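Local coordinates for succinyl-CoA ligase (ADP-forming) subunit alpha (Methanosaeta concilii, PDB 6HXI), which joins a CoA-ligase family region to a largely helical citrate synthase family region and carries bound coenzyme A, at residues Y400-I411 / L504-P514; L435-I446 / F576-I585. One frame throughout, in Å; residues are numbered along the deposited sequence. Where two conformers were deposited one is given.

Contact 1: residues Y400-I411 / L504-P514; sequences YAAHFIELVIQI and LLISYARANFP
The carbonyl oxygen of Tyr400 serves two donors, its own helix's Phe404 N at 3.1 Å and, across the interface, the phenol of Tyr508, whose OH lies 3.2 Å from Tyr400 O. The hydroxyl approaches in the carbonyl plane, on a lone pair, with a C=O...O angle of 104°. Beside this bond the His403 and Tyr508 rings lie in nearly parallel planes but are displaced along them, with little overlap. The Tyr400 ring, with CG between the backbone N and the carbonyl carbon (chi1 72°), turns toward the end of the partner helix. There Pro514 CD sits over one face, 3.6 Å from the Tyr400 ring centroid, a CH-pi contact. Phe513, just past that helix, sends its edge into one face of Phe404 (planes at 78°) while Val408 CG2 lies on the opposite face. Together Tyr400, Phe404 and Phe513 form an aromatic cluster. Farther along, Leu505 is a knob among Phe404, Leu407, Val408 and Ile411; Ile411 CD1 reaches Leu505 CG at 3.6 Å. The two nearly antiparallel helices are flanked by helix 540-555, which receives Phe404 and Ile506, and by helix 571-594, which meets Val408 and Ile409.

Contact 2: residues L435-I446 / F576-I585; sequences LISSLCSGLLTI and FALGRSIGLI. With ACT (acetate ion), chain L.
The hydroxyl of Ser581 is buried against leucine methyls, with Leu443 CD2 3.5 Å from Ser581 OG and Leu439 CD1 at a slightly longer distance. Its polar need is met inside its own helix: Ser581 OG donates to Ala577 O at 2.7 Å. The helix is irregular here, since the backbone N of Ser581 makes weak bonds to both Ala577 O and Leu578 O, while Ile582 N turns to Gly579 O, three residues back.

The two helices cross at 127°, and the rest of the interface is mainly hydrocarbon. Leu439 CD1 packs against Leu584 CB at 3.7 Å, the two side chains meeting at about a right angle. Leu584 CD2 in turn touches Leu443 CD2 and lies 3.9 Å from Gly442 C, against backbone that has no side chain in the way. At one end Leu435 meets Ile585. At the other, beyond helix 435-443, Ile446 lays CG2 against the edge of the Phe576 ring, near its plane, and CD1 against Ala577. The turn leading there is tied by Thr445 OG1, which bonds Gly442 O at 2.8 Å.

Arg580 starts toward the partner segment, but bends at chi2 (53°) and chi3 (56°) carry the guanidinium off to the side of Phe576, whose CZ lies over one of its faces. Arg580 NH2 donates to OXT of an acetate, probably from the crystallisation liquor, at 2.8 Å, and Arg580 NE bonds Val412 O. Ile436 and Ala577 also pack on a second subunit, and Ser441 bonds to a third. Apolar carbon thus joins the segments, while the hydroxyls of Ser581 and Thr445 are satisfied within their own segments and the arginine charge is directed aside, where it probably favours an anion.

Contacts 1 and 2 lie with their centres about 23 Å apart in the same citrate synthase family region, and their segments alternate along the chain. Helices 399-412 and 571-594 join them directly: Ile409 CG2 meets Ile582 CD1 at 3.8 Å, and Ile409 CD1 meets Leu578 CD2 at 4.0 Å. These residues use sides of their helices other than those engaged within each contact. Both contacts border the second subunit, and 435-446 also reaches a third and a fourth. The coenzyme A pocket that includes Phe87, Ser89 and Arg91 is built from the earlier, N-terminal part of the chain and contains no residue of either contact.

Contact 1: residues Y400-I411 / L504-P514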
loop_
_atom_site.group_PDB
_atom_site.type_symbol
_atom_site.label_atom_id
_atom_site.label_comp_id
_atom_site.label_asym_id
_atom_site.label_seq_id
_atom_site.Cartn_x
_atom_site.Cartn_y
_atom_site.Cartn_z
ATOM N N TYR B 400 -2.681 33.824 -5.875
ATOM C CA TYR B 400 -2.596 33.636 -4.431
ATOM C C TYR B 400 -3.060 32.245 -3.972
ATOM O O TYR B 400 -2.557 31.742 -2.969
ATOM C CB TYR B 400 -3.330 34.743 -3.618
ATOM C CG TYR B 400 -4.839 34.621 -3.705
ATOM C CD1 TYR B 400 -5.540 35.212 -4.744
ATOM C CD2 TYR B 400 -5.547 33.807 -2.818
ATOM C CE1 TYR B 400 -6.913 35.067 -4.864
ATOM C CE2 TYR B 400 -6.916 33.575 -2.986
ATOM C CZ TYR B 400 -7.592 34.211 -4.015
ATOM O OH TYR B 400 -8.953 34.137 -4.185
ATOM N N ALA B 401 -4.053 31.657 -4.658
ATOM C CA ALA B 401 -4.555 30.327 -4.303
ATOM C C ALA B 401 -3.510 29.234 -4.700
ATOM O O ALA B 401 -3.156 28.402 -3.877
ATOM C CB ALA B 401 -5.916 30.073 -4.980
ATOM N N ALA B 402 -2.981 29.279 -5.936
ATOM C CA ALA B 402 -1.970 28.327 -6.418
ATOM C C ALA B 402 -0.686 28.424 -5.559
ATOM O O ALA B 402 -0.129 27.403 -5.221
ATOM C CB ALA B 402 -1.655 28.615 -7.886
ATOM N N HIS B 403 -0.267 29.633 -5.145
ATOM C CA HIS B 403 0.902 29.785 -4.286
ATOM C C HIS B 403 0.635 29.285 -2.885
ATOM O O HIS B 403 1.549 28.788 -2.249
ATOM C CB HIS B 403 1.374 31.245 -4.244
ATOM C CG HIS B 403 2.679 31.445 -3.528
ATOM N ND1 HIS B 403 2.732 31.647 -2.136
ATOM C CD2 HIS B 403 3.940 31.507 -4.020
ATOM C CE1 HIS B 403 4.014 31.836 -1.840
ATOM N NE2 HIS B 403 4.782 31.771 -2.934
ATOM N N PHE B 404 -0.593 29.428 -2.389
ATOM C CA PHE B 404 -0.959 28.900 -1.091
ATOM C C PHE B 404 -0.834 27.377 -1.079
ATOM O O PHE B 404 -0.278 26.818 -0.144
ATOM C CB PHE B 404 -2.372 29.344 -0.691
ATOM C CG PHE B 404 -2.730 28.942 0.707
ATOM C CD1 PHE B 404 -2.156 29.582 1.804
ATOM C CD2 PHE B 404 -3.596 27.880 0.939
ATOM C CE1 PHE B 404 -2.460 29.167 3.116
ATOM C CE2 PHE B 404 -3.910 27.482 2.255
ATOM C CZ PHE B 404 -3.320 28.110 3.324
ATOM N N ILE B 405 -1.302 26.708 -2.147
ATOM C CA ILE B 405 -1.203 25.254 -2.274
ATOM C C ILE B 405 0.264 24.828 -2.193
ATOM O O ILE B 405 0.585 23.912 -1.430
ATOM C CB ILE B 405 -1.892 24.743 -3.574
ATOM C CG1 ILE B 405 -3.434 24.904 -3.447
ATOM C CG2 ILE B 405 -1.493 23.252 -3.844
ATOM C CD1 ILE B 405 -4.196 24.731 -4.766
ATOM N N GLU B 406 1.141 25.543 -2.913
ATOM C CA GLU B 406 2.575 25.252 -2.923
ATOM C C GLU B 406 3.232 25.548 -1.567
ATOM O O GLU B 406 4.138 24.826 -1.170
ATOM C CB GLU B 406 3.254 26.027 -4.027
ATOM C CG GLU B 406 2.794 25.548 -5.413
ATOM C CD GLU B 406 3.514 26.185 -6.589
ATOM O OE1 GLU B 406 2.961 26.176 -7.710
ATOM O OE2 GLU B 406 4.652 26.666 -6.399
ATOM N N LEU B 407 2.741 26.583 -0.836
ATOM C CA LEU B 407 3.240 26.907 0.504
ATOM C C LEU B 407 2.909 25.771 1.484
ATOM O O LEU B 407 3.768 25.390 2.252
ATOM C CB LEU B 407 2.629 28.234 0.954
ATOM C CG LEU B 407 2.964 28.849 2.324
ATOM C CD1 LEU B 407 4.479 29.159 2.446
ATOM C CD2 LEU B 407 2.198 30.218 2.482
ATOM N N VAL B 408 1.671 25.268 1.464
ATOM C CA VAL B 408 1.189 24.183 2.316
ATOM C C VAL B 408 2.058 22.919 2.084
ATOM O O VAL B 408 2.500 22.328 3.055
ATOM C CB VAL B 408 -0.316 23.900 2.077
ATOM C CG1 VAL B 408 -0.729 22.548 2.700
ATOM C CG2 VAL B 408 -1.159 25.048 2.604
ATOM N N ILE B 409 2.325 22.556 0.798
ATOM C CA ILE B 409 3.175 21.422 0.430
ATOM C C ILE B 409 4.552 21.523 1.064
ATOM O O ILE B 409 5.019 20.545 1.623
ATOM C CB ILE B 409 3.232 21.250 -1.106
ATOM C CG1 ILE B 409 1.898 20.825 -1.633
ATOM C CG2 ILE B 409 4.315 20.258 -1.554
ATOM C CD1 ILE B 409 1.804 20.873 -3.235
ATOM N N GLN B 410 5.197 22.720 1.028
ATOM C CA GLN B 410 6.508 22.964 1.655
ATOM C C GLN B 410 6.455 22.862 3.150
ATOM O O GLN B 410 7.331 22.273 3.778
ATOM C CB GLN B 410 7.026 24.336 1.242
ATOM C CG GLN B 410 7.292 24.377 -0.258
ATOM C CD GLN B 410 7.618 25.790 -0.672
ATOM O OE1 GLN B 410 8.643 26.322 -0.336
ATOM N NE2 GLN B 410 6.739 26.419 -1.394
ATOM N N ILE B 411 5.391 23.406 3.737
ATOM C CA ILE B 411 5.207 23.398 5.203
ATOM C C ILE B 411 4.973 22.008 5.742
ATOM O O ILE B 411 5.467 21.685 6.820
ATOM C CB ILE B 411 4.085 24.408 5.565
ATOM C CG1 ILE B 411 4.720 25.840 5.450
ATOM C CG2 ILE B 411 3.453 24.134 6.981
ATOM C CD1 ILE B 411 3.850 27.006 5.590
ATOM N N LEU B 504 3.592 31.543 9.365
ATOM C CA LEU B 504 3.895 31.678 7.938
ATOM C C LEU B 504 2.598 31.585 7.095
ATOM O O LEU B 504 2.390 32.414 6.225
ATOM C CB LEU B 504 4.916 30.608 7.503
ATOM C CG LEU B 504 6.370 30.912 7.918
ATOM C CD1 LEU B 504 7.133 29.622 8.333
ATOM C CD2 LEU B 504 7.103 31.690 6.825
ATOM N N LEU B 505 1.706 30.632 7.436
ATOM C CA LEU B 505 0.412 30.395 6.768
ATOM C C LEU B 505 -0.578 31.504 7.007
ATOM O O LEU B 505 -1.164 32.023 6.060
ATOM C CB LEU B 505 -0.180 29.040 7.171
ATOM C CG LEU B 505 0.489 27.797 6.646
ATOM C CD1 LEU B 505 0.055 26.589 7.420
ATOM C CD2 LEU B 505 0.224 27.588 5.152
ATOM N N ILE B 506 -0.736 31.909 8.254
ATOM C CA ILE B 506 -1.620 33.008 8.613
ATOM C C ILE B 506 -1.138 34.353 8.057
ATOM O O ILE B 506 -1.984 35.155 7.610
ATOM C CB ILE B 506 -1.804 33.065 10.146
ATOM C CG1 ILE B 506 -2.708 31.918 10.641
ATOM C CG2 ILE B 506 -2.296 34.455 10.585
ATOM C CD1 ILE B 506 -3.100 32.030 12.193
ATOM N N SER B 507 0.180 34.642 8.127
ATOM C CA SER B 507 0.658 35.946 7.628
ATOM C C SER B 507 0.402 36.072 6.101
ATOM O O SER B 507 -0.163 37.063 5.640
ATOM C CB SER B 507 2.105 36.235 8.044
ATOM O OG SER B 507 3.003 35.191 7.703
ATOM N N TYR B 508 0.666 35.003 5.368
ATOM C CA TYR B 508 0.363 34.958 3.940
ATOM C C TYR B 508 -1.150 35.197 3.617
ATOM O O TYR B 508 -1.451 35.960 2.710
ATOM C CB TYR B 508 0.890 33.640 3.322
ATOM C CG TYR B 508 0.659 33.555 1.826
ATOM C CD1 TYR B 508 1.582 34.089 0.931
ATOM C CD2 TYR B 508 -0.550 33.090 1.313
ATOM C CE1 TYR B 508 1.324 34.131 -0.439
ATOM C CE2 TYR B 508 -0.814 33.115 -0.060
ATOM C CZ TYR B 508 0.140 33.602 -0.931
ATOM O OH TYR B 508 -0.108 33.643 -2.271
ATOM N N ALA B 509 -2.070 34.517 4.292
ATOM C CA ALA B 509 -3.507 34.657 4.036
ATOM C C ALA B 509 -4.010 36.032 4.391
ATOM O O ALA B 509 -4.761 36.637 3.618
ATOM C CB ALA B 509 -4.278 33.588 4.788
ATOM N N ARG B 510 -3.587 36.556 5.538
ATOM C CA ARG B 510 -3.979 37.906 5.943
ATOM C C ARG B 510 -3.531 38.927 4.886
ATOM O O ARG B 510 -4.355 39.721 4.433
ATOM C CB ARG B 510 -3.443 38.250 7.345
ATOM C CG ARG B 510 -4.199 37.528 8.461
ATOM C CD ARG B 510 -3.677 37.925 9.827
ATOM N NE ARG B 510 -4.750 38.369 10.716
ATOM C CZ ARG B 510 -4.628 38.490 12.034
ATOM N NH1 ARG B 510 -5.654 38.903 12.766
ATOM N NH2 ARG B 510 -3.483 38.190 12.633
ATOM N N ALA B 511 -2.270 38.820 4.413
ATOM C CA ALA B 511 -1.715 39.730 3.387
ATOM C C ALA B 511 -2.292 39.547 1.997
ATOM O O ALA B 511 -2.467 40.552 1.317
ATOM C CB ALA B 511 -0.200 39.580 3.333
ATOM N N ASN B 512 -2.583 38.285 1.557
ATOM C CA ASN B 512 -2.962 38.017 0.161
ATOM C C ASN B 512 -4.372 37.476 -0.131
ATOM O O ASN B 512 -4.806 37.569 -1.278
ATOM C CB ASN B 512 -1.929 37.055 -0.460
ATOM C CG ASN B 512 -0.530 37.631 -0.468
ATOM O OD1 ASN B 512 -0.182 38.476 -1.294
ATOM N ND2 ASN B 512 0.266 37.266 0.506
ATOM N N PHE B 513 -5.083 36.920 0.850
ATOM C CA PHE B 513 -6.420 36.408 0.535
ATOM C C PHE B 513 -7.447 37.500 0.451
ATOM O O PHE B 513 -7.572 38.277 1.403
ATOM C CB PHE B 513 -6.907 35.363 1.555
ATOM C CG PHE B 513 -6.355 33.965 1.487
ATOM C CD1 PHE B 513 -5.134 33.709 0.861
ATOM C CD2 PHE B 513 -7.001 32.908 2.149
ATOM C CE1 PHE B 513 -4.586 32.431 0.883
ATOM C CE2 PHE B 513 -6.461 31.647 2.156
ATOM C CZ PHE B 513 -5.245 31.419 1.544
ATOM N N PRO B 514 -8.275 37.517 -0.606
ATOM C CA PRO B 514 -9.343 38.524 -0.678
ATOM C C PRO B 514 -10.244 38.532 0.559
ATOM O O PRO B 514 -10.581 39.612 1.048
ATOM C CB PRO B 514 -10.087 38.145 -1.959
ATOM C CG PRO B 514 -9.017 37.518 -2.819
ATOM C CD PRO B 514 -8.243 36.695 -1.836
#

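Contact 2: residues L435-I446 / F576-I585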
loop_
_atom_site.group_PDB
_atom_site.type_symbol
_atom_site.label_atom_id
_atom_site.label_comp_id
_atom_site.label_asym_id
_atom_site.label_seq_id
_atom_site.Cartn_x
_atom_site.Cartn_y
_atom_site.Cartn_z
ATOM N N LEU B 435 11.887 1.892 -2.592
ATOM C CA LEU B 435 11.316 3.175 -2.282
ATOM C C LEU B 435 9.770 3.184 -2.284
ATOM O O LEU B 435 9.168 3.707 -1.361
ATOM C CB LEU B 435 11.874 4.264 -3.278
ATOM C CG LEU B 435 11.594 5.745 -2.938
ATOM C CD1 LEU B 435 12.582 6.672 -3.650
ATOM C CD2 LEU B 435 10.175 6.186 -3.399
ATOM N N ILE B 436 9.153 2.680 -3.326
ATOM C CA ILE B 436 7.674 2.693 -3.511
ATOM C C ILE B 436 6.940 1.935 -2.446
ATOM O O ILE B 436 5.929 2.450 -1.971
ATOM C CB ILE B 436 7.240 2.224 -4.936
ATOM C CG1 ILE B 436 7.696 3.214 -6.007
ATOM C CG2 ILE B 436 5.708 1.875 -5.060
ATOM C CD1 ILE B 436 7.161 4.600 -5.924
ATOM N N SER B 437 7.399 0.713 -2.086
ATOM C CA SER B 437 6.764 -0.088 -1.028
ATOM C C SER B 437 6.894 0.625 0.291
ATOM O O SER B 437 5.947 0.648 1.081
ATOM C CB SER B 437 7.450 -1.450 -0.888
ATOM O OG SER B 437 7.295 -2.155 -2.103
ATOM N N SER B 438 8.114 1.090 0.584
ATOM C CA SER B 438 8.408 1.827 1.819
ATOM C C SER B 438 7.552 3.098 1.910
ATOM O O SER B 438 7.039 3.395 2.972
ATOM C CB SER B 438 9.895 2.193 1.886
ATOM O OG SER B 438 10.664 1.008 1.893
ATOM N N LEU B 439 7.387 3.825 0.807
ATOM C CA LEU B 439 6.546 5.028 0.780
ATOM C C LEU B 439 5.107 4.722 1.126
ATOM O O LEU B 439 4.554 5.366 2.026
ATOM C CB LEU B 439 6.627 5.723 -0.595
ATOM C CG LEU B 439 5.647 6.892 -0.828
ATOM C CD1 LEU B 439 5.965 8.098 0.107
ATOM C CD2 LEU B 439 5.693 7.317 -2.278
ATOM N N CYS B 440 4.504 3.736 0.435
ATOM C CA CYS B 440 3.131 3.331 0.754
ATOM C C CYS B 440 2.989 2.796 2.155
ATOM O O CYS B 440 1.956 3.001 2.765
ATOM C CB CYS B 440 2.612 2.343 -0.275
ATOM S SG CYS B 440 2.631 3.035 -1.936
ATOM N N SER B 441 3.977 2.077 2.668
ATOM C CA SER B 441 3.922 1.612 4.077
ATOM C C SER B 441 3.704 2.855 4.994
ATOM O O SER B 441 2.892 2.777 5.895
ATOM C CB SER B 441 5.211 0.904 4.486
ATOM O OG SER B 441 4.982 0.230 5.720
ATOM N N GLY B 442 4.425 3.969 4.726
ATOM C CA GLY B 442 4.316 5.245 5.443
ATOM C C GLY B 442 3.006 5.968 5.164
ATOM O O GLY B 442 2.304 6.392 6.086
ATOM N N LEU B 443 2.608 6.044 3.908
ATOM C CA LEU B 443 1.363 6.752 3.529
ATOM C C LEU B 443 0.104 6.143 4.096
ATOM O O LEU B 443 -0.871 6.853 4.318
ATOM C CB LEU B 443 1.251 6.870 1.995
ATOM C CG LEU B 443 2.204 7.788 1.275
ATOM C CD1 LEU B 443 2.007 7.688 -0.199
ATOM C CD2 LEU B 443 1.967 9.216 1.615
ATOM N N LEU B 444 0.098 4.815 4.309
ATOM C CA LEU B 444 -1.043 4.084 4.812
ATOM C C LEU B 444 -1.313 4.351 6.299
ATOM O O LEU B 444 -2.311 3.871 6.810
ATOM C CB LEU B 444 -0.935 2.578 4.522
ATOM C CG LEU B 444 -1.141 2.158 3.042
ATOM C CD1 LEU B 444 -0.695 0.748 2.846
ATOM C CD2 LEU B 444 -2.637 2.368 2.560
ATOM N N THR B 445 -0.516 5.227 6.949
ATOM C CA THR B 445 -0.802 5.610 8.337
ATOM C C THR B 445 -1.661 6.887 8.324
ATOM O O THR B 445 -2.171 7.270 9.373
ATOM C CB THR B 445 0.474 5.846 9.132
ATOM O OG1 THR B 445 1.143 6.997 8.583
ATOM C CG2 THR B 445 1.380 4.654 9.154
ATOM N N ILE B 446 -1.766 7.556 7.172
ATOM C CA ILE B 446 -2.455 8.846 7.038
ATOM C C ILE B 446 -3.946 8.637 7.103
ATOM O O ILE B 446 -4.530 7.927 6.259
ATOM C CB ILE B 446 -2.022 9.678 5.826
ATOM C CG1 ILE B 446 -0.546 10.077 5.878
ATOM C CG2 ILE B 446 -2.953 10.921 5.622
ATOM C CD1 ILE B 446 -0.021 10.570 4.489
ATOM N N PHE B 576 -2.116 16.791 2.152
ATOM C CA PHE B 576 -1.181 16.349 3.180
ATOM C C PHE B 576 -0.331 15.162 2.690
ATOM O O PHE B 576 0.876 15.139 2.911
ATOM C CB PHE B 576 -1.912 15.999 4.495
ATOM C CG PHE B 576 -0.988 15.587 5.622
ATOM C CD1 PHE B 576 -0.268 16.542 6.341
ATOM C CD2 PHE B 576 -0.797 14.241 5.930
ATOM C CE1 PHE B 576 0.620 16.155 7.362
ATOM C CE2 PHE B 576 0.107 13.850 6.953
ATOM C CZ PHE B 576 0.760 14.811 7.695
ATOM N N ALA B 577 -0.951 14.216 2.025
ATOM C CA ALA B 577 -0.285 13.019 1.486
ATOM C C ALA B 577 0.754 13.331 0.433
ATOM O O ALA B 577 1.860 12.799 0.458
ATOM C CB ALA B 577 -1.310 12.025 0.961
ATOM N N LEU B 578 0.421 14.243 -0.448
ATOM C CA LEU B 578 1.309 14.692 -1.502
ATOM C C LEU B 578 2.528 15.420 -0.888
ATOM O O LEU B 578 3.682 15.117 -1.230
ATOM C CB LEU B 578 0.513 15.584 -2.465
ATOM C CG LEU B 578 1.297 16.204 -3.623
ATOM C CD1 LEU B 578 1.703 15.168 -4.639
ATOM C CD2 LEU B 578 0.508 17.281 -4.267
ATOM N N GLY B 579 2.282 16.372 0.001
ATOM C CA GLY B 579 3.381 17.076 0.641
ATOM C C GLY B 579 4.231 16.193 1.532
ATOM O O GLY B 579 5.453 16.182 1.401
ATOM N N ARG B 580 3.608 15.403 2.417
ATOM C CA ARG B 580 4.375 14.549 3.342
ATOM C C ARG B 580 5.127 13.406 2.594
ATOM O O ARG B 580 6.107 12.904 3.119
ATOM C CB ARG B 580 3.503 14.061 4.511
ATOM C CG ARG B 580 4.215 13.252 5.616
ATOM C CD ARG B 580 5.450 13.965 6.196
ATOM N NE ARG B 580 5.031 15.284 6.676
ATOM C CZ ARG B 580 4.558 15.519 7.884
ATOM N NH1 ARG B 580 4.099 16.721 8.197
ATOM N NH2 ARG B 580 4.589 14.571 8.809
ATOM N N SER B 581 4.802 13.145 1.306
ATOM C CA SER B 581 5.507 12.157 0.471
ATOM C C SER B 581 6.933 12.554 0.282
ATOM O O SER B 581 7.793 11.703 0.165
ATOM C CB SER B 581 4.851 12.064 -0.903
ATOM O OG SER B 581 3.751 11.203 -0.663
ATOM N N ILE B 582 7.163 13.841 0.171
ATOM C CA ILE B 582 8.477 14.398 0.028
ATOM C C ILE B 582 9.360 13.966 1.179
ATOM O O ILE B 582 10.471 13.553 0.912
ATOM C CB ILE B 582 8.433 15.973 -0.058
ATOM C CG1 ILE B 582 7.696 16.418 -1.330
ATOM C CG2 ILE B 582 9.854 16.543 -0.059
ATOM C CD1 ILE B 582 7.255 17.928 -1.374
ATOM N N GLY B 583 8.941 14.214 2.421
ATOM C CA GLY B 583 9.771 13.850 3.580
ATOM C C GLY B 583 9.831 12.340 3.765
ATOM O O GLY B 583 10.859 11.794 4.180
ATOM N N LEU B 584 8.772 11.644 3.373
ATOM C CA LEU B 584 8.746 10.137 3.461
ATOM C C LEU B 584 9.813 9.537 2.537
ATOM O O LEU B 584 10.653 8.799 3.004
ATOM C CB LEU B 584 7.358 9.529 3.215
ATOM C CG LEU B 584 6.371 9.256 4.375
ATOM C CD1 LEU B 584 6.378 10.294 5.467
ATOM C CD2 LEU B 584 4.963 9.066 3.840
ATOM N N ILE B 585 9.849 9.965 1.280
ATOM C CA ILE B 585 10.872 9.584 0.278
ATOM C C ILE B 585 12.266 9.993 0.832
ATOM O O ILE B 585 13.198 9.202 0.808
ATOM C CB ILE B 585 10.554 10.252 -1.091
ATOM C CG1 ILE B 585 9.254 9.585 -1.724
ATOM C CG2 ILE B 585 11.765 10.097 -2.045
ATOM C CD1 ILE B 585 8.514 10.395 -2.811
HETATM C C ACT L . 2.455 16.096 11.497
HETATM O O ACT L . 2.840 17.279 11.786
HETATM O OXT ACT L . 3.231 15.153 11.198
HETATM C CH3 ACT L . 0.916 15.789 11.528
#